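Local coordinates for protein putative Type I topoisomerase (Deinococcus radiodurans, PDB 3M4A) that probably relaxes supercoiled DNA as a type IB topoisomerase, breaking and rejoining one strand without ATP, and binds DNA at a secondary site as well, at residues 236-247 and 287-295. Numbering follows the deposited sequence.
Sequences KDFRTWGGTLLA and GSYICPVIF
Thr-240 and Tyr-289, then Thr-244 and Ile-290, bring segment 236-247 of helix 235-254 and the chain at 289-290, where it passes from helix 282-289 toward helix 292-299, to CA separations of 4.5 and 4.4 Å. Thr-244 makes the polar link: Cys-291 N donates to its OG1 over 3.0 Å, nearly straight at 163°, while the same hydroxyl gives its proton to Thr-240 O one turn earlier. Its methyl, set anti to the backbone N (OG1 chi1 -62°), lies against Ile-294. A valine here would probably leave Cys-291 N without its acceptor and Thr-240 O without its side-chain donor. The Tyr-289 ring lies across Lys-236, whose NZ comes within 3.4 Å of CE2, and against Arg-239 CB and Thr-240 CG2. One water joins Tyr-289 OH to Arg-239 NE, 2.7 Å from the hydroxyl; beyond it, Arg-239 NH1 is bound to Arg-135 O and NH2 to Leu-278 O. Further along, Ala-247 CB meets Ile-290 CG2 at 3.9 Å, and Ile-294 continues onto Leu-328 of helix 323-337. The contact thus pairs a hydrated, tyrosine-lined end with an apolar one, and the relay through Thr-244 probably helps hold Cys-291, the N-cap of helix 292-299, in place within the catalytic core.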
loop_
_atom_site.group_PDB
_atom_site.type_symbol
_atom_site.label_atom_id
_atom_site.label_comp_id
_atom_site.label_asym_id
_atom_site.label_seq_id
_atom_site.Cartn_x
_atom_site.Cartn_y
_atom_site.Cartn_z
ATOM N N LYS A 236 -2.763 6.388 0.242
ATOM C CA LYS A 236 -3.685 6.320 -0.892
ATOM C C LYS A 236 -3.125 5.486 -2.037
ATOM O O LYS A 236 -3.879 4.853 -2.790
ATOM C CB LYS A 236 -4.036 7.713 -1.435
ATOM C CG LYS A 236 -5.089 7.662 -2.526
ATOM C CD LYS A 236 -5.604 9.049 -2.921
ATOM C CE LYS A 236 -6.933 8.943 -3.655
ATOM N NZ LYS A 236 -6.908 7.981 -4.798
ATOM N N ASP A 237 -1.804 5.499 -2.187
ATOM C CA ASP A 237 -1.170 4.707 -3.234
ATOM C C ASP A 237 -1.435 3.203 -3.066
ATOM O O ASP A 237 -1.447 2.468 -4.051
ATOM C CB ASP A 237 0.330 4.995 -3.318
ATOM C CG ASP A 237 0.617 6.391 -3.848
ATOM O OD1 ASP A 237 0.279 6.644 -5.023
ATOM O OD2 ASP A 237 1.165 7.224 -3.087
ATOM N N PHE A 238 -1.671 2.731 -1.847
ATOM C CA PHE A 238 -2.035 1.309 -1.675
ATOM C C PHE A 238 -3.399 1.002 -2.289
ATOM O O PHE A 238 -3.629 -0.112 -2.778
ATOM C CB PHE A 238 -2.077 0.907 -0.205
ATOM C CG PHE A 238 -0.727 0.823 0.462
ATOM C CD1 PHE A 238 0.219 -0.106 0.038
ATOM C CD2 PHE A 238 -0.429 1.639 1.539
ATOM C CE1 PHE A 238 1.448 -0.201 0.656
ATOM C CE2 PHE A 238 0.810 1.555 2.175
ATOM C CZ PHE A 238 1.751 0.628 1.731
ATOM N N ARG A 239 -4.299 1.987 -2.286
ATOM C CA ARG A 239 -5.636 1.784 -2.834
ATOM C C ARG A 239 -5.673 1.894 -4.354
ATOM O O ARG A 239 -6.356 1.118 -5.006
ATOM C CB ARG A 239 -6.650 2.719 -2.169
ATOM C CG ARG A 239 -7.044 2.198 -0.796
ATOM C CD ARG A 239 -7.754 3.238 0.044
ATOM N NE ARG A 239 -8.992 3.722 -0.586
ATOM C CZ ARG A 239 -10.156 3.074 -0.573
ATOM N NH1 ARG A 239 -10.277 1.886 0.009
ATOM N NH2 ARG A 239 -11.216 3.632 -1.147
ATOM N N THR A 240 -4.894 2.811 -4.923
ATOM C CA THR A 240 -4.787 2.908 -6.376
ATOM C C THR A 240 -3.998 1.705 -6.953
ATOM O O THR A 240 -4.433 1.075 -7.905
ATOM C CB THR A 240 -4.146 4.238 -6.816
ATOM O OG1 THR A 240 -2.846 4.376 -6.233
ATOM C CG2 THR A 240 -5.023 5.427 -6.400
ATOM N N TRP A 241 -2.863 1.363 -6.349
ATOM C CA TRP A 241 -2.145 0.141 -6.737
ATOM C C TRP A 241 -3.010 -1.097 -6.530
ATOM O O TRP A 241 -3.180 -1.907 -7.442
ATOM C CB TRP A 241 -0.844 -0.001 -5.941
ATOM C CG TRP A 241 -0.132 -1.300 -6.161
ATOM C CD1 TRP A 241 -0.102 -2.383 -5.307
ATOM C CD2 TRP A 241 0.657 -1.668 -7.296
ATOM N NE1 TRP A 241 0.671 -3.380 -5.838
ATOM C CE2 TRP A 241 1.141 -2.983 -7.064
ATOM C CE3 TRP A 241 1.002 -1.025 -8.492
ATOM C CZ2 TRP A 241 1.943 -3.661 -7.981
ATOM C CZ3 TRP A 241 1.819 -1.699 -9.398
ATOM C CH2 TRP A 241 2.270 -3.005 -9.148
ATOM N N GLY A 242 -3.571 -1.254 -5.331
ATOM C CA GLY A 242 -4.399 -2.430 -5.039
ATOM C C GLY A 242 -5.666 -2.540 -5.853
ATOM O O GLY A 242 -6.023 -3.638 -6.289
ATOM N N GLY A 243 -6.349 -1.418 -6.091
ATOM C CA GLY A 243 -7.492 -1.410 -7.005
ATOM C C GLY A 243 -7.157 -1.848 -8.426
ATOM O O GLY A 243 -7.876 -2.635 -9.022
ATOM N N THR A 244 -6.035 -1.346 -8.937
ATOM C CA THR A 244 -5.533 -1.690 -10.261
ATOM C C THR A 244 -5.148 -3.186 -10.318
ATOM O O THR A 244 -5.502 -3.884 -11.273
ATOM C CB THR A 244 -4.354 -0.799 -10.649
ATOM O OG1 THR A 244 -4.792 0.567 -10.705
ATOM C CG2 THR A 244 -3.746 -1.203 -12.004
ATOM N N LEU A 245 -4.477 -3.665 -9.262
ATOM C CA LEU A 245 -4.076 -5.071 -9.157
ATOM C C LEU A 245 -5.307 -5.984 -9.151
ATOM O O LEU A 245 -5.375 -6.951 -9.908
ATOM C CB LEU A 245 -3.225 -5.292 -7.913
ATOM C CG LEU A 245 -2.797 -6.733 -7.660
ATOM C CD1 LEU A 245 -1.852 -7.227 -8.752
ATOM C CD2 LEU A 245 -2.179 -6.901 -6.273
ATOM N N LEU A 246 -6.280 -5.664 -8.291
ATOM C CA LEU A 246 -7.511 -6.464 -8.196
ATOM C C LEU A 246 -8.249 -6.506 -9.537
ATOM O O LEU A 246 -8.688 -7.562 -9.972
ATOM C CB LEU A 246 -8.426 -5.955 -7.065
ATOM C CG LEU A 246 -9.582 -6.865 -6.665
ATOM C CD1 LEU A 246 -9.074 -8.131 -6.030
ATOM C CD2 LEU A 246 -10.514 -6.144 -5.709
ATOM N N ALA A 247 -8.346 -5.355 -10.200
ATOM C CA ALA A 247 -8.923 -5.286 -11.538
ATOM C C ALA A 247 -8.161 -6.173 -12.526
ATOM O O ALA A 247 -8.761 -6.946 -13.282
ATOM C CB ALA A 247 -8.972 -3.845 -12.024
ATOM N N GLY A 287 -12.649 6.306 -12.491
ATOM C CA GLY A 287 -12.009 7.610 -12.680
ATOM C C GLY A 287 -10.701 7.858 -11.943
ATOM O O GLY A 287 -9.823 8.551 -12.467
ATOM N N SER A 288 -10.561 7.312 -10.733
ATOM C CA SER A 288 -9.453 7.658 -9.841
ATOM C C SER A 288 -8.596 6.489 -9.335
ATOM O O SER A 288 -7.492 6.723 -8.834
ATOM C CB SER A 288 -9.991 8.399 -8.618
ATOM O OG SER A 288 -10.558 9.647 -8.985
ATOM N N TYR A 289 -9.086 5.254 -9.435
ATOM C CA TYR A 289 -8.385 4.148 -8.798
ATOM C C TYR A 289 -7.759 3.158 -9.788
ATOM O O TYR A 289 -6.565 2.879 -9.682
ATOM C CB TYR A 289 -9.276 3.478 -7.737
ATOM C CG TYR A 289 -9.456 4.358 -6.515
ATOM C CD1 TYR A 289 -10.527 5.252 -6.417
ATOM C CD2 TYR A 289 -8.528 4.338 -5.483
ATOM C CE1 TYR A 289 -10.675 6.080 -5.310
ATOM C CE2 TYR A 289 -8.670 5.162 -4.368
ATOM C CZ TYR A 289 -9.742 6.028 -4.287
ATOM O OH TYR A 289 -9.868 6.835 -3.166
ATOM N N ILE A 290 -8.522 2.668 -10.762
ATOM C CA ILE A 290 -7.997 1.665 -11.697
ATOM C C ILE A 290 -7.244 2.362 -12.828
ATOM O O ILE A 290 -7.821 3.191 -13.553
ATOM C CB ILE A 290 -9.117 0.798 -12.321
ATOM C CG1 ILE A 290 -9.950 0.077 -11.252
ATOM C CG2 ILE A 290 -8.528 -0.232 -13.278
ATOM C CD1 ILE A 290 -11.198 -0.585 -11.782
ATOM N N CYS A 291 -5.969 2.028 -12.995
ATOM C CA CYS A 291 -5.186 2.586 -14.103
ATOM C C CYS A 291 -5.763 2.097 -15.443
ATOM O O CYS A 291 -5.903 0.908 -15.660
ATOM C CB CYS A 291 -3.710 2.206 -13.959
ATOM S SG CYS A 291 -2.701 2.795 -15.322
ATOM N N PRO A 292 -6.083 3.026 -16.369
ATOM C CA PRO A 292 -6.733 2.616 -17.614
ATOM C C PRO A 292 -5.880 1.732 -18.512
ATOM O O PRO A 292 -6.393 1.022 -19.379
ATOM C CB PRO A 292 -7.030 3.954 -18.315
ATOM C CG PRO A 292 -6.081 4.906 -17.753
ATOM C CD PRO A 292 -5.836 4.474 -16.319
ATOM N N VAL A 293 -4.571 1.750 -18.302
ATOM C CA VAL A 293 -3.693 0.881 -19.064
ATOM C C VAL A 293 -4.118 -0.587 -18.981
ATOM O O VAL A 293 -4.077 -1.303 -19.972
ATOM C CB VAL A 293 -2.219 1.074 -18.641
ATOM C CG1 VAL A 293 -1.315 0.005 -19.283
ATOM C CG2 VAL A 293 -1.755 2.490 -19.018
ATOM N N ILE A 294 -4.566 -1.038 -17.809
ATOM C CA ILE A 294 -4.997 -2.423 -17.614
ATOM C C ILE A 294 -6.185 -2.781 -18.521
ATOM O O ILE A 294 -6.267 -3.887 -19.085
ATOM C CB ILE A 294 -5.328 -2.662 -16.098
ATOM C CG1 ILE A 294 -4.038 -2.952 -15.321
ATOM C CG2 ILE A 294 -6.322 -3.794 -15.894
ATOM C CD1 ILE A 294 -3.005 -1.842 -15.383
ATOM N N PHE A 295 -7.111 -1.820 -18.651
ATOM C CA PHE A 295 -8.298 -1.958 -19.507
ATOM C C PHE A 295 -7.910 -1.923 -20.993
ATOM O O PHE A 295 -8.410 -2.728 -21.771
ATOM C CB PHE A 295 -9.313 -0.854 -19.194
ATOM C CG PHE A 295 -10.077 -1.061 -17.907
ATOM C CD1 PHE A 295 -9.736 -2.068 -17.005
ATOM C CD2 PHE A 295 -11.144 -0.240 -17.597
ATOM C CE1 PHE A 295 -10.455 -2.247 -15.837
ATOM C CE2 PHE A 295 -11.871 -0.420 -16.411
ATOM C CZ PHE A 295 -11.508 -1.426 -15.539
HETATM O O HOH W 1 -8.259 6.575 -0.995
HETATM O O HOH W 2 -12.107 6.878 -1.111
#